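Long-range contacts in listeria nuclear targeted protein A (Listeria monocytogenes serovar 1/2a, PDB 2XL4), which relieves repression of interferon-stimulated genes in the infected host by blocking the recruitment of the chromatin protein BAHD1 to them: residues Ala42-Arg47 with Gly79-Tyr84; Leu36-Leu41 with Val166-Leu171; Lys112-Phe117 with Val152-Leu157; Leu49-Ile54 with Asp72-Met77; Pro27-Lys32 with Asp92-Ala97. The protein carries 1 engineered substitution. All coordinates share one frame; numbering follows the deposited sequence.

Interaction 1 of 5, residues Ala42-Arg47 with Gly79-Tyr84; sequences AEFEAR and GTMKRY
Arg47 and Tyr84 meet where helices 31-59 and 67-89 pack antiparallel in the helical bundle of this protein. The axes of 42-47 and 79-84 come within 9.3 Å and run at 158°. Arg47 can be followed outward. Its CB lies 3.6 Å from CG of the selenomethionine Met81. The chain then bends at chi2 and again at chi3, which folds it back over its own helix. CG and CD pass CG2 of Thr80, with CD at 3.8 Å. At the tip, NH1 forms a salt bridge with OE1 of Glu43, one turn earlier. This bond is bent, and OE1 lies out of the guanidinium plane. The Tyr84 hydroxyl is at the guanidinium edge, and the ring also packs on CB of Glu43. Deeper in the interface, Phe44 turns its ring toward helix 102-129, where Trp114 meets it. Met81 SE stands above one face of Phe44 at a distance, a Met-aromatic contact. Met81 CE is closer, in a CH-pi contact 3.9 Å from the Phe44 ring centroid, 28° off the normal.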
# COMPACT_ATOMS: atom_id res chain seq x y z
N ALA A 42 4.68 -6.65 5.60
CA ALA A 42 4.34 -8.02 5.21
C ALA A 42 2.86 -8.17 5.33
O ALA A 42 2.26 -8.84 4.51
CB ALA A 42 5.04 -9.10 6.09
N GLU A 43 2.25 -7.61 6.36
CA GLU A 43 0.82 -7.87 6.50
C GLU A 43 0.05 -7.13 5.38
O GLU A 43 -1.02 -7.56 4.98
CB GLU A 43 0.32 -7.38 7.83
CG GLU A 43 0.57 -8.31 8.99
CD GLU A 43 0.22 -9.71 8.64
OE1 GLU A 43 -0.94 -9.95 8.22
OE2 GLU A 43 1.15 -10.54 8.72
N PHE A 44 0.61 -5.98 4.97
CA PHE A 44 -0.02 -5.06 4.05
C PHE A 44 -0.02 -5.72 2.66
O PHE A 44 -1.03 -5.73 1.99
CB PHE A 44 0.77 -3.74 4.09
CG PHE A 44 0.33 -2.72 3.09
CD1 PHE A 44 -0.45 -1.62 3.46
CD2 PHE A 44 0.70 -2.84 1.76
CE1 PHE A 44 -0.86 -0.67 2.50
CE2 PHE A 44 0.26 -1.93 0.80
CZ PHE A 44 -0.50 -0.84 1.17
N GLU A 45 1.13 -6.31 2.28
CA GLU A 45 1.23 -7.07 1.04
C GLU A 45 0.34 -8.29 1.10
O GLU A 45 -0.32 -8.61 0.13
CB GLU A 45 2.68 -7.49 0.70
CG GLU A 45 3.65 -6.28 0.55
CD GLU A 45 4.77 -6.58 -0.41
OE1 GLU A 45 5.60 -7.47 -0.15
OE2 GLU A 45 4.79 -5.93 -1.47
N ALA A 46 0.31 -9.01 2.21
CA ALA A 46 -0.63 -10.13 2.26
C ALA A 46 -2.07 -9.62 1.99
O ALA A 46 -2.81 -10.28 1.33
CB ALA A 46 -0.54 -10.89 3.65
N ARG A 47 -2.47 -8.48 2.52
CA ARG A 47 -3.86 -8.01 2.30
C ARG A 47 -4.07 -7.63 0.83
O ARG A 47 -5.15 -7.82 0.23
CB ARG A 47 -4.22 -6.81 3.20
CG ARG A 47 -4.19 -7.05 4.74
CD ARG A 47 -5.43 -7.80 5.24
NE ARG A 47 -5.05 -9.20 5.35
CZ ARG A 47 -4.28 -9.68 6.33
NH1 ARG A 47 -3.85 -8.88 7.32
NH2 ARG A 47 -3.95 -10.97 6.31
N GLY A 79 -9.48 -1.07 4.94
CA GLY A 79 -9.29 -0.45 6.28
C GLY A 79 -8.06 -1.02 7.00
O GLY A 79 -7.20 -0.28 7.51
N THR A 80 -7.96 -2.36 7.01
CA THR A 80 -6.76 -3.01 7.50
C THR A 80 -5.50 -2.42 6.80
O THR A 80 -4.56 -1.98 7.48
CB THR A 80 -6.88 -4.52 7.35
OG1 THR A 80 -8.13 -4.92 7.95
CG2 THR A 80 -5.72 -5.25 8.06
N MSE A 81 -5.50 -2.36 5.47
CA MSE A 81 -4.37 -1.78 4.75
C MSE A 81 -4.06 -0.37 5.16
O MSE A 81 -2.90 -0.04 5.34
CB MSE A 81 -4.55 -1.86 3.26
CG MSE A 81 -4.39 -3.29 2.74
SE MSE A 81 -4.84 -3.50 0.81
CE MSE A 81 -3.33 -2.51 0.14
N LYS A 82 -5.09 0.46 5.33
CA LYS A 82 -4.92 1.82 5.82
C LYS A 82 -4.34 1.93 7.24
O LYS A 82 -3.56 2.85 7.50
CB LYS A 82 -6.25 2.56 5.78
CG LYS A 82 -6.55 3.26 4.43
CD LYS A 82 -8.06 3.53 4.29
CE LYS A 82 -8.42 4.28 2.99
NZ LYS A 82 -9.82 4.81 3.13
N ARG A 83 -4.74 1.04 8.14
CA ARG A 83 -4.17 0.97 9.51
C ARG A 83 -2.67 0.72 9.42
O ARG A 83 -1.89 1.46 10.02
CB ARG A 83 -4.75 -0.23 10.25
CG ARG A 83 -5.93 -0.03 11.18
CD ARG A 83 -6.12 -1.34 11.96
NE ARG A 83 -4.86 -1.78 12.64
CZ ARG A 83 -4.50 -3.05 12.89
NH1 ARG A 83 -5.26 -4.07 12.50
NH2 ARG A 83 -3.34 -3.29 13.54
N TYR A 84 -2.26 -0.32 8.68
CA TYR A 84 -0.82 -0.59 8.56
C TYR A 84 -0.12 0.58 8.04
O TYR A 84 0.94 0.94 8.57
CB TYR A 84 -0.47 -1.79 7.69
CG TYR A 84 -1.11 -3.07 8.15
CD1 TYR A 84 -1.26 -3.37 9.51
CD2 TYR A 84 -1.56 -4.00 7.21
CE1 TYR A 84 -1.86 -4.58 9.92
CE2 TYR A 84 -2.15 -5.20 7.61
CZ TYR A 84 -2.31 -5.49 8.96
OH TYR A 84 -2.90 -6.70 9.28

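Interaction 2 of 5, residues Leu36-Leu41 with Val166-Leu171; sequences LIKADL and VGYELL
The C-terminal tail after helix 146-163 lies against the first long helix, 31-59, and Tyr168 meets Leu41 there. Leu41 CB sits over one face of the Tyr168 ring, 4.1 Å from its centroid and 24° off the normal, in a CH-pi contact. Leu41 CD1 touches the same ring at CD1 of Tyr168, 3.6 Å away. Tyr168 CG stands anti to its own backbone N (chi1 -174°). That torsion turns the ring toward the helix, and its hydroxyl reaches Glu45, which hydrogen-bonds it. The tail is not helical here. Gly167 is the centre of an inverse gamma turn, closed by a weak bond from Tyr168 N to Val166 O (2.8 Å). The turn lies beside Lys38. Val166 CG1 packs on Lys38 CB at 3.8 Å, and these two side chains run past each other in opposite directions. The Lys38 chain is extended as far as CE and bends at chi4 (-100°). This brings Lys38 CE to 3.1 Å and Lys38 NZ to 3.3 Å from Gly167 O. Farther along the tail, Leu170 turns inward to Leu157 of helix 146-163. Leu170 CD2 also lies at the edge of the Tyr168 ring, in its plane.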
# COMPACT_ATOMS: atom_id res chain seq x y z
N LEU A 36 8.52 -3.07 13.48
CA LEU A 36 7.13 -2.81 13.25
C LEU A 36 6.95 -2.58 11.74
O LEU A 36 6.06 -3.15 11.14
CB LEU A 36 6.64 -1.64 14.10
CG LEU A 36 5.27 -1.05 13.80
CD1 LEU A 36 4.18 -2.11 14.08
CD2 LEU A 36 5.01 0.19 14.62
N ILE A 37 7.83 -1.80 11.15
CA ILE A 37 7.80 -1.59 9.71
C ILE A 37 7.80 -2.92 8.92
O ILE A 37 6.92 -3.16 8.06
CB ILE A 37 8.96 -0.67 9.27
CG1 ILE A 37 8.66 0.76 9.69
CG2 ILE A 37 9.23 -0.79 7.75
CD1 ILE A 37 9.91 1.70 9.58
N LYS A 38 8.77 -3.77 9.22
CA LYS A 38 8.91 -5.03 8.53
C LYS A 38 7.68 -5.93 8.69
O LYS A 38 7.24 -6.60 7.72
CB LYS A 38 10.14 -5.71 9.09
CG LYS A 38 10.66 -6.88 8.33
CD LYS A 38 11.96 -7.32 9.00
CE LYS A 38 12.91 -7.96 8.06
NZ LYS A 38 12.82 -9.40 8.20
N ALA A 39 7.12 -5.94 9.89
CA ALA A 39 5.94 -6.74 10.18
C ALA A 39 4.73 -6.19 9.40
O ALA A 39 3.90 -6.94 8.88
CB ALA A 39 5.60 -6.67 11.70
N ASP A 40 4.62 -4.85 9.42
CA ASP A 40 3.51 -4.15 8.78
C ASP A 40 3.52 -4.25 7.26
O ASP A 40 2.48 -4.58 6.66
CB ASP A 40 3.44 -2.73 9.25
CG ASP A 40 2.69 -2.61 10.53
OD1 ASP A 40 2.29 -3.66 11.10
OD2 ASP A 40 2.49 -1.46 10.96
N LEU A 41 4.67 -4.01 6.64
CA LEU A 41 4.78 -4.27 5.22
C LEU A 41 4.24 -5.62 4.88
O LEU A 41 3.40 -5.73 3.98
CB LEU A 41 6.22 -4.20 4.76
CG LEU A 41 6.85 -2.83 4.81
CD1 LEU A 41 8.13 -2.89 4.03
CD2 LEU A 41 5.92 -1.81 4.21
N VAL A 166 16.48 -2.91 6.71
CA VAL A 166 15.31 -3.74 6.93
C VAL A 166 15.34 -4.75 5.81
O VAL A 166 15.14 -4.39 4.60
CB VAL A 166 14.02 -2.95 6.87
CG1 VAL A 166 12.85 -3.82 7.15
CG2 VAL A 166 14.09 -1.79 7.84
N GLY A 167 15.59 -6.00 6.19
CA GLY A 167 15.79 -7.06 5.21
C GLY A 167 14.43 -7.55 4.82
O GLY A 167 14.04 -8.64 5.20
N TYR A 168 13.68 -6.71 4.09
CA TYR A 168 12.38 -7.09 3.55
C TYR A 168 12.42 -6.94 2.06
O TYR A 168 12.69 -5.85 1.54
CB TYR A 168 11.23 -6.24 4.13
CG TYR A 168 9.86 -6.74 3.68
CD1 TYR A 168 9.12 -6.06 2.69
CD2 TYR A 168 9.30 -7.90 4.22
CE1 TYR A 168 7.84 -6.53 2.29
CE2 TYR A 168 8.05 -8.38 3.81
CZ TYR A 168 7.34 -7.69 2.84
OH TYR A 168 6.13 -8.18 2.44
N GLU A 169 12.10 -8.05 1.40
CA GLU A 169 12.05 -8.14 -0.03
C GLU A 169 10.58 -7.98 -0.48
O GLU A 169 9.72 -8.84 -0.18
CB GLU A 169 12.58 -9.51 -0.42
CG GLU A 169 13.60 -9.52 -1.54
CD GLU A 169 13.19 -10.49 -2.65
OE1 GLU A 169 13.97 -10.62 -3.63
OE2 GLU A 169 12.10 -11.11 -2.55
N LEU A 170 10.28 -6.88 -1.18
CA LEU A 170 8.92 -6.65 -1.60
C LEU A 170 8.45 -7.76 -2.52
O LEU A 170 9.23 -8.28 -3.32
CB LEU A 170 8.78 -5.30 -2.28
CG LEU A 170 9.00 -4.11 -1.36
CD1 LEU A 170 9.26 -2.86 -2.18
CD2 LEU A 170 7.86 -3.87 -0.35
N LEU A 171 7.19 -8.14 -2.39
CA LEU A 171 6.69 -9.25 -3.17
C LEU A 171 6.93 -9.02 -4.65
O LEU A 171 7.30 -9.95 -5.38
CB LEU A 171 5.21 -9.54 -2.85
CG LEU A 171 4.97 -10.39 -1.59
CD1 LEU A 171 3.47 -10.69 -1.39
CD2 LEU A 171 5.81 -11.70 -1.60

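Interaction 3 of 5, residues Lys112-Phe117 with Val152-Leu157; sequences KEWSEF and VRTNKL
The indole of Trp114 takes Leu157 on one face and Thr154 at its edge. Leu157 CD1 stands 3.6 Å from Trp114 CD2. It lies over the six-membered ring, 3.8 Å from that centroid and 20° off the normal, in a CH-pi contact. Thr154 CG2 lies in the indole plane, 3.6 Å from Trp114 NE1. One helix thus supplies both a face contact and an edge contact. Trp114 CG is anti to the backbone N, which turns the indole toward helix 146-163.

The second flat pair is Glu113 and Arg153. Their carboxylate and guanidinium planes are 54° apart. Glu113 OE1 lies at the edge of the Arg153 guanidinium, in its plane, and receives a nearly straight but weak hydrogen bond from Arg153 NH1 (3.3 Å, 174°). The bond is part of a salt bridge. Bends at chi2 and chi3 curl the Arg153 chain, so that Arg153 CD also passes 3.2 Å from Glu113 OE1. Arg153 also makes a cation-pi contact with Phe149.

The contact joins helices 102-129 and 146-163. The axes of 112-117 and 152-157 come within 9.3 Å and cross well away from antiparallel. Phe44 of helix 31-59 meets the ring of Trp114, and Leu170 of the C-terminal tail packs on Leu157.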
# COMPACT_ATOMS: atom_id res chain seq x y z
N LYS A 112 4.83 6.34 1.41
CA LYS A 112 3.57 7.05 1.31
C LYS A 112 3.01 6.96 -0.11
O LYS A 112 1.85 6.69 -0.28
CB LYS A 112 3.77 8.52 1.67
CG LYS A 112 2.49 9.18 2.21
CD LYS A 112 2.67 10.71 1.99
CE LYS A 112 1.79 11.57 2.89
NZ LYS A 112 1.23 12.62 1.99
N GLU A 113 3.83 7.21 -1.13
CA GLU A 113 3.35 7.13 -2.51
C GLU A 113 3.05 5.69 -2.95
O GLU A 113 2.13 5.42 -3.67
CB GLU A 113 4.38 7.69 -3.47
CG GLU A 113 4.46 9.21 -3.46
CD GLU A 113 5.73 9.70 -4.10
OE1 GLU A 113 6.39 8.93 -4.86
OE2 GLU A 113 6.06 10.87 -3.85
N TRP A 114 3.88 4.76 -2.51
CA TRP A 114 3.68 3.38 -2.80
C TRP A 114 2.42 2.86 -2.14
O TRP A 114 1.58 2.27 -2.78
CB TRP A 114 4.91 2.61 -2.40
CG TRP A 114 4.82 1.16 -2.65
CD1 TRP A 114 5.10 0.49 -3.81
CD2 TRP A 114 4.45 0.16 -1.70
NE1 TRP A 114 4.90 -0.85 -3.65
CE2 TRP A 114 4.52 -1.09 -2.35
CE3 TRP A 114 4.07 0.21 -0.34
CZ2 TRP A 114 4.26 -2.30 -1.70
CZ3 TRP A 114 3.79 -1.01 0.32
CH2 TRP A 114 3.88 -2.24 -0.38
N SER A 115 2.22 3.15 -0.87
CA SER A 115 1.13 2.52 -0.17
C SER A 115 -0.23 3.12 -0.62
O SER A 115 -1.26 2.42 -0.69
CB SER A 115 1.32 2.68 1.34
OG SER A 115 1.50 4.06 1.67
N GLU A 116 -0.21 4.41 -0.86
CA GLU A 116 -1.37 5.15 -1.34
C GLU A 116 -1.90 4.56 -2.64
O GLU A 116 -3.08 4.30 -2.73
CB GLU A 116 -1.02 6.62 -1.63
CG GLU A 116 -1.63 7.59 -0.70
CD GLU A 116 -3.04 7.18 -0.20
OE1 GLU A 116 -3.98 7.32 -1.01
OE2 GLU A 116 -3.21 6.74 0.99
N PHE A 117 -1.00 4.40 -3.63
CA PHE A 117 -1.35 3.89 -4.93
C PHE A 117 -1.93 2.49 -4.88
O PHE A 117 -2.98 2.19 -5.46
CB PHE A 117 -0.10 3.88 -5.75
CG PHE A 117 -0.22 3.13 -7.04
CD1 PHE A 117 -0.07 1.73 -7.07
CD2 PHE A 117 -0.38 3.83 -8.25
CE1 PHE A 117 -0.13 1.02 -8.31
CE2 PHE A 117 -0.38 3.17 -9.49
CZ PHE A 117 -0.31 1.75 -9.53
N VAL A 152 8.57 1.97 -10.75
CA VAL A 152 9.47 2.94 -10.15
C VAL A 152 9.28 3.04 -8.64
O VAL A 152 10.24 2.85 -7.90
CB VAL A 152 9.46 4.34 -10.88
CG1 VAL A 152 10.21 5.41 -10.07
CG2 VAL A 152 10.07 4.26 -12.28
N ARG A 153 8.06 3.33 -8.15
CA ARG A 153 7.92 3.51 -6.70
C ARG A 153 8.33 2.23 -5.98
O ARG A 153 8.78 2.28 -4.85
CB ARG A 153 6.49 3.85 -6.25
CG ARG A 153 5.95 5.30 -6.36
CD ARG A 153 6.91 6.42 -6.76
NE ARG A 153 7.03 6.55 -8.20
CZ ARG A 153 7.04 7.72 -8.84
NH1 ARG A 153 6.90 8.84 -8.15
NH2 ARG A 153 7.16 7.76 -10.18
N THR A 154 8.15 1.08 -6.61
CA THR A 154 8.48 -0.09 -5.86
C THR A 154 9.99 -0.37 -5.85
O THR A 154 10.51 -0.83 -4.83
CB THR A 154 7.64 -1.33 -6.17
OG1 THR A 154 8.44 -2.27 -6.88
CG2 THR A 154 6.40 -1.02 -6.91
N ASN A 155 10.68 -0.02 -6.94
CA ASN A 155 12.13 -0.11 -6.99
C ASN A 155 12.80 0.76 -5.96
O ASN A 155 13.71 0.30 -5.27
CB ASN A 155 12.67 0.26 -8.36
CG ASN A 155 12.67 -0.91 -9.29
OD1 ASN A 155 12.53 -2.04 -8.85
ND2 ASN A 155 12.78 -0.64 -10.59
N LYS A 156 12.37 2.01 -5.85
CA LYS A 156 12.88 2.90 -4.84
C LYS A 156 12.41 2.56 -3.43
O LYS A 156 13.02 3.01 -2.45
CB LYS A 156 12.52 4.35 -5.18
CG LYS A 156 13.10 4.83 -6.53
CD LYS A 156 12.60 6.24 -6.95
CE LYS A 156 13.48 6.80 -8.09
NZ LYS A 156 13.27 8.25 -8.27
N LEU A 157 11.31 1.81 -3.27
CA LEU A 157 10.96 1.40 -1.92
C LEU A 157 11.95 0.34 -1.47
O LEU A 157 12.45 0.40 -0.35
CB LEU A 157 9.55 0.84 -1.80
CG LEU A 157 8.76 1.14 -0.51
CD1 LEU A 157 7.76 -0.00 -0.25
CD2 LEU A 157 9.57 1.41 0.74

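Interaction 4 of 5, residues Leu49-Ile54 with Asp72-Met77; sequences LSSEKI and DNINQM
Two antiparallel helices of the bundle, 31-59 and 67-89, meet here on the side toward the turn that joins them, with Ile54 set against Ile74. The axes of 49-54 and 72-77 are 9.9 Å apart at closest approach, and their directions differ by 163°. Ile54 CG2 lies 4.0 Å from Ile74 CG1, and the two side chains lie alongside, pointing opposite ways. Ile74 is bent at chi2 (-60°). This turns its CD1 back toward the first helix, 3.7 Å from Ser51 CA and 3.8 Å from Ser51 CB.

The selenomethionine Met77, one turn on, packs on both serines. Its SE lies 3.9 Å from Ser50 CB, and its CB lies 3.6 Å from Ser51 OG. The relative place of Met77 CE and Ile54 CD1 is doubtful.

Ser50 and Ser51 are small, and at Ser51 the Ile74 side chain reaches the backbone of the first helix. The serine hydroxyls are bonded within their own helix, Ser50 to Ala46 O and Ser51 to Arg47 O. Asn73 ND2 is likewise bonded to Phe69 O. Ile122 of helix 102-129 touches Ser51 and Ile74 from the bundle interior. Side-chain packing between antiparallel neighbours of this kind belongs to an up-and-down helical bundle.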
# COMPACT_ATOMS: atom_id res chain seq x y z
N LEU A 49 -2.74 -9.17 -1.48
CA LEU A 49 -2.85 -10.43 -2.18
C LEU A 49 -4.24 -11.02 -2.04
O LEU A 49 -4.85 -11.38 -3.02
CB LEU A 49 -1.78 -11.42 -1.74
CG LEU A 49 -0.40 -11.47 -2.39
CD1 LEU A 49 0.09 -12.90 -2.17
CD2 LEU A 49 -0.38 -11.14 -3.88
N SER A 50 -4.79 -11.03 -0.84
CA SER A 50 -6.21 -11.40 -0.66
C SER A 50 -7.22 -10.55 -1.44
O SER A 50 -8.20 -11.06 -1.85
CB SER A 50 -6.60 -11.37 0.82
OG SER A 50 -5.50 -11.89 1.55
N SER A 51 -6.99 -9.27 -1.58
CA SER A 51 -7.92 -8.40 -2.33
C SER A 51 -7.98 -8.86 -3.76
O SER A 51 -9.06 -9.01 -4.32
CB SER A 51 -7.45 -6.94 -2.31
OG SER A 51 -7.58 -6.44 -1.00
N GLU A 52 -6.79 -9.09 -4.32
CA GLU A 52 -6.57 -9.64 -5.62
C GLU A 52 -7.40 -10.89 -5.80
O GLU A 52 -8.27 -10.89 -6.66
CB GLU A 52 -5.07 -9.88 -5.79
CG GLU A 52 -4.60 -10.14 -7.16
CD GLU A 52 -4.67 -8.91 -8.07
OE1 GLU A 52 -5.25 -7.87 -7.66
OE2 GLU A 52 -4.10 -8.98 -9.19
N LYS A 53 -7.26 -11.90 -4.94
CA LYS A 53 -8.11 -13.10 -5.10
C LYS A 53 -9.61 -12.80 -5.08
O LYS A 53 -10.35 -13.37 -5.86
CB LYS A 53 -7.78 -14.23 -4.12
CG LYS A 53 -6.30 -14.35 -3.74
CD LYS A 53 -5.70 -15.82 -3.85
CE LYS A 53 -6.01 -16.78 -2.69
NZ LYS A 53 -7.22 -17.67 -2.98
N ILE A 54 -10.06 -11.91 -4.19
CA ILE A 54 -11.48 -11.63 -4.08
C ILE A 54 -11.96 -10.90 -5.35
O ILE A 54 -13.03 -11.14 -5.87
CB ILE A 54 -11.77 -10.75 -2.84
CG1 ILE A 54 -11.65 -11.61 -1.60
CG2 ILE A 54 -13.23 -10.20 -2.90
CD1 ILE A 54 -11.12 -10.85 -0.45
N ASP A 72 -18.16 -6.32 1.17
CA ASP A 72 -17.88 -6.51 2.60
C ASP A 72 -16.36 -6.76 2.83
O ASP A 72 -15.72 -6.01 3.57
CB ASP A 72 -18.85 -7.54 3.24
CG ASP A 72 -20.36 -7.08 3.12
OD1 ASP A 72 -20.65 -5.86 2.99
OD2 ASP A 72 -21.31 -7.93 3.13
N ASN A 73 -15.77 -7.72 2.10
CA ASN A 73 -14.35 -8.11 2.24
C ASN A 73 -13.35 -7.14 1.78
O ASN A 73 -12.36 -6.91 2.48
CB ASN A 73 -14.12 -9.45 1.63
CG ASN A 73 -14.78 -10.55 2.44
OD1 ASN A 73 -14.25 -10.94 3.48
ND2 ASN A 73 -15.97 -10.97 2.04
N ILE A 74 -13.61 -6.51 0.64
CA ILE A 74 -12.69 -5.50 0.11
C ILE A 74 -12.67 -4.31 1.04
O ILE A 74 -11.60 -3.78 1.30
CB ILE A 74 -13.03 -5.10 -1.34
CG1 ILE A 74 -12.72 -6.27 -2.26
CG2 ILE A 74 -12.21 -3.86 -1.85
CD1 ILE A 74 -11.23 -6.74 -2.24
N ASN A 75 -13.83 -3.89 1.55
CA ASN A 75 -13.88 -2.76 2.49
C ASN A 75 -13.02 -3.02 3.73
O ASN A 75 -12.25 -2.15 4.14
CB ASN A 75 -15.34 -2.35 2.82
CG ASN A 75 -15.94 -1.46 1.70
OD1 ASN A 75 -17.15 -1.38 1.55
ND2 ASN A 75 -15.07 -0.84 0.89
N GLN A 76 -13.15 -4.24 4.29
CA GLN A 76 -12.30 -4.71 5.42
C GLN A 76 -10.82 -4.62 5.07
O GLN A 76 -10.00 -4.08 5.82
CB GLN A 76 -12.68 -6.14 5.81
CG GLN A 76 -14.06 -6.16 6.53
CD GLN A 76 -14.53 -7.58 6.90
OE1 GLN A 76 -13.71 -8.44 7.32
NE2 GLN A 76 -15.84 -7.85 6.72
N MSE A 77 -10.47 -5.10 3.89
CA MSE A 77 -9.05 -5.09 3.53
C MSE A 77 -8.49 -3.72 3.27
O MSE A 77 -7.36 -3.47 3.69
CB MSE A 77 -8.89 -5.94 2.35
CG MSE A 77 -9.68 -7.11 2.70
SE MSE A 77 -8.46 -8.57 2.76
CE MSE A 77 -9.37 -8.95 0.94

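Interaction 5 of 5, residues Pro27-Lys32 with Asp92-Ala97; sequences PKLSTK and DAIKRA. Engineered in segment 92-97: Ala97 (natural residue Ser).
Pro27 stands roughly perpendicular to Arg96 where the N-terminal segment passes the short helix 92-95, at one end of the helical bundle. Pro27 CG sits over one face of the Arg96 guanidinium, 3.5 Å from Arg96 CZ. The Arg96 chain bends at chi2 and chi3. Its NE pairs with Asp92 OD1 in a salt bridge of 3.5 Å, and that oxygen lies at the guanidinium edge, in plane. Glu99 forms a second salt bridge, at Arg96 NH1. Ala93 points its CB at the passing chain and touches Lys28 C at 3.6 Å. Leu29 crosses Ile94 obliquely. Leu29 CD2 lies 3.7 Å from Ile94 CD1 and 4.1 Å from Ala93 CB. Behind this group lies helix 102-129, with Leu29 on Thr104 and Ile94 on Phe107. Ser30 then caps the start of helix 31-59. The polar link across the contact is one water. It accepts from Ala93 N at 2.9 Å and donates to Lys28 O at 3.0 Å.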
# COMPACT_ATOMS: atom_id res chain seq x y z
N PRO A 27 15.60 12.54 16.50
CA PRO A 27 14.70 11.44 16.01
C PRO A 27 15.36 10.37 15.10
O PRO A 27 15.92 10.68 14.04
CB PRO A 27 13.60 12.18 15.24
CG PRO A 27 13.67 13.58 15.71
CD PRO A 27 15.12 13.86 16.02
N LYS A 28 15.28 9.11 15.54
CA LYS A 28 15.85 7.98 14.81
C LYS A 28 14.89 6.82 14.89
O LYS A 28 14.15 6.67 15.87
CB LYS A 28 17.19 7.56 15.42
CG LYS A 28 18.08 6.79 14.51
CD LYS A 28 18.66 5.60 15.30
CE LYS A 28 19.78 4.89 14.54
NZ LYS A 28 21.02 5.67 14.71
N LEU A 29 14.93 5.99 13.85
CA LEU A 29 14.17 4.76 13.81
C LEU A 29 14.73 3.71 14.76
O LEU A 29 15.75 3.12 14.46
CB LEU A 29 14.19 4.22 12.37
CG LEU A 29 13.20 4.92 11.43
CD1 LEU A 29 13.47 4.43 10.05
CD2 LEU A 29 11.76 4.67 11.84
N SER A 30 14.07 3.48 15.90
CA SER A 30 14.50 2.39 16.82
C SER A 30 14.37 0.97 16.20
O SER A 30 13.61 0.74 15.25
CB SER A 30 13.73 2.44 18.15
OG SER A 30 12.38 2.05 17.98
N THR A 31 15.09 0.02 16.78
CA THR A 31 14.94 -1.37 16.43
C THR A 31 13.48 -1.80 16.42
O THR A 31 13.04 -2.44 15.48
CB THR A 31 15.74 -2.24 17.43
OG1 THR A 31 17.14 -2.05 17.17
CG2 THR A 31 15.46 -3.65 17.18
N LYS A 32 12.74 -1.44 17.48
CA LYS A 32 11.32 -1.73 17.54
C LYS A 32 10.59 -1.16 16.29
O LYS A 32 9.69 -1.79 15.76
CB LYS A 32 10.69 -1.19 18.85
CG LYS A 32 9.27 -1.76 19.09
CD LYS A 32 8.65 -1.40 20.45
CE LYS A 32 7.43 -0.49 20.30
NZ LYS A 32 7.83 0.76 19.75
N ASP A 92 7.46 7.77 15.27
CA ASP A 92 7.89 9.14 15.54
C ASP A 92 8.90 9.71 14.53
O ASP A 92 8.70 10.80 14.01
CB ASP A 92 8.36 9.33 16.97
CG ASP A 92 8.58 10.81 17.32
OD1 ASP A 92 9.65 11.38 16.92
OD2 ASP A 92 7.68 11.38 17.99
N ALA A 93 9.96 8.95 14.23
CA ALA A 93 10.89 9.34 13.18
C ALA A 93 10.33 9.29 11.75
O ALA A 93 11.02 9.68 10.80
CB ALA A 93 12.15 8.48 13.24
N ILE A 94 9.12 8.75 11.56
CA ILE A 94 8.53 8.80 10.23
C ILE A 94 7.83 10.15 10.14
O ILE A 94 8.02 10.87 9.18
CB ILE A 94 7.54 7.62 9.92
CG1 ILE A 94 8.25 6.25 9.98
CG2 ILE A 94 6.94 7.78 8.53
CD1 ILE A 94 9.57 6.14 9.20
N LYS A 95 7.00 10.43 11.14
CA LYS A 95 6.36 11.73 11.25
C LYS A 95 7.40 12.88 11.07
O LYS A 95 7.25 13.74 10.16
CB LYS A 95 5.58 11.81 12.57
CG LYS A 95 4.08 11.77 12.43
CD LYS A 95 3.66 11.11 11.09
CE LYS A 95 4.02 11.93 9.78
NZ LYS A 95 4.26 11.05 8.54
N ARG A 96 8.47 12.85 11.86
CA ARG A 96 9.53 13.86 11.78
C ARG A 96 10.66 13.46 10.84
O ARG A 96 11.82 13.81 11.08
CB ARG A 96 10.09 14.15 13.16
CG ARG A 96 9.10 13.81 14.28
CD ARG A 96 9.07 14.82 15.43
NE ARG A 96 10.28 14.79 16.27
CZ ARG A 96 11.11 15.83 16.43
NH1 ARG A 96 10.87 16.99 15.81
NH2 ARG A 96 12.17 15.72 17.21
N ALA A 97 10.31 12.75 9.76
CA ALA A 97 11.27 12.29 8.73
C ALA A 97 12.26 13.36 8.20
O ALA A 97 13.43 13.02 7.85
CB ALA A 97 10.51 11.64 7.55
O HOH W 1 11.15 6.65 15.53

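From the N terminus, residues 27-32 lead into helix 31-59. Interaction 5 closes a loop when the chain reaches residues 92-97. Within that loop, helices 31-59 and 67-89 form a hairpin. Interaction 4 closes it near the turn and lies within interaction 1, which closes it farther along. Interaction 3 follows in series and joins helices 102-129 and 146-163. Interaction 2 brings the C-terminal tail back to helix 31-59. It encloses interactions 1, 3 and 4, but crosses interaction 5. Interactions 1 and 3 touch through Phe44 and Trp114. Glu45 and Tyr168 join interactions 1 and 2. Interactions 4 and 5 lie on opposite sides of the chain's centre, about 30 Å apart between centres.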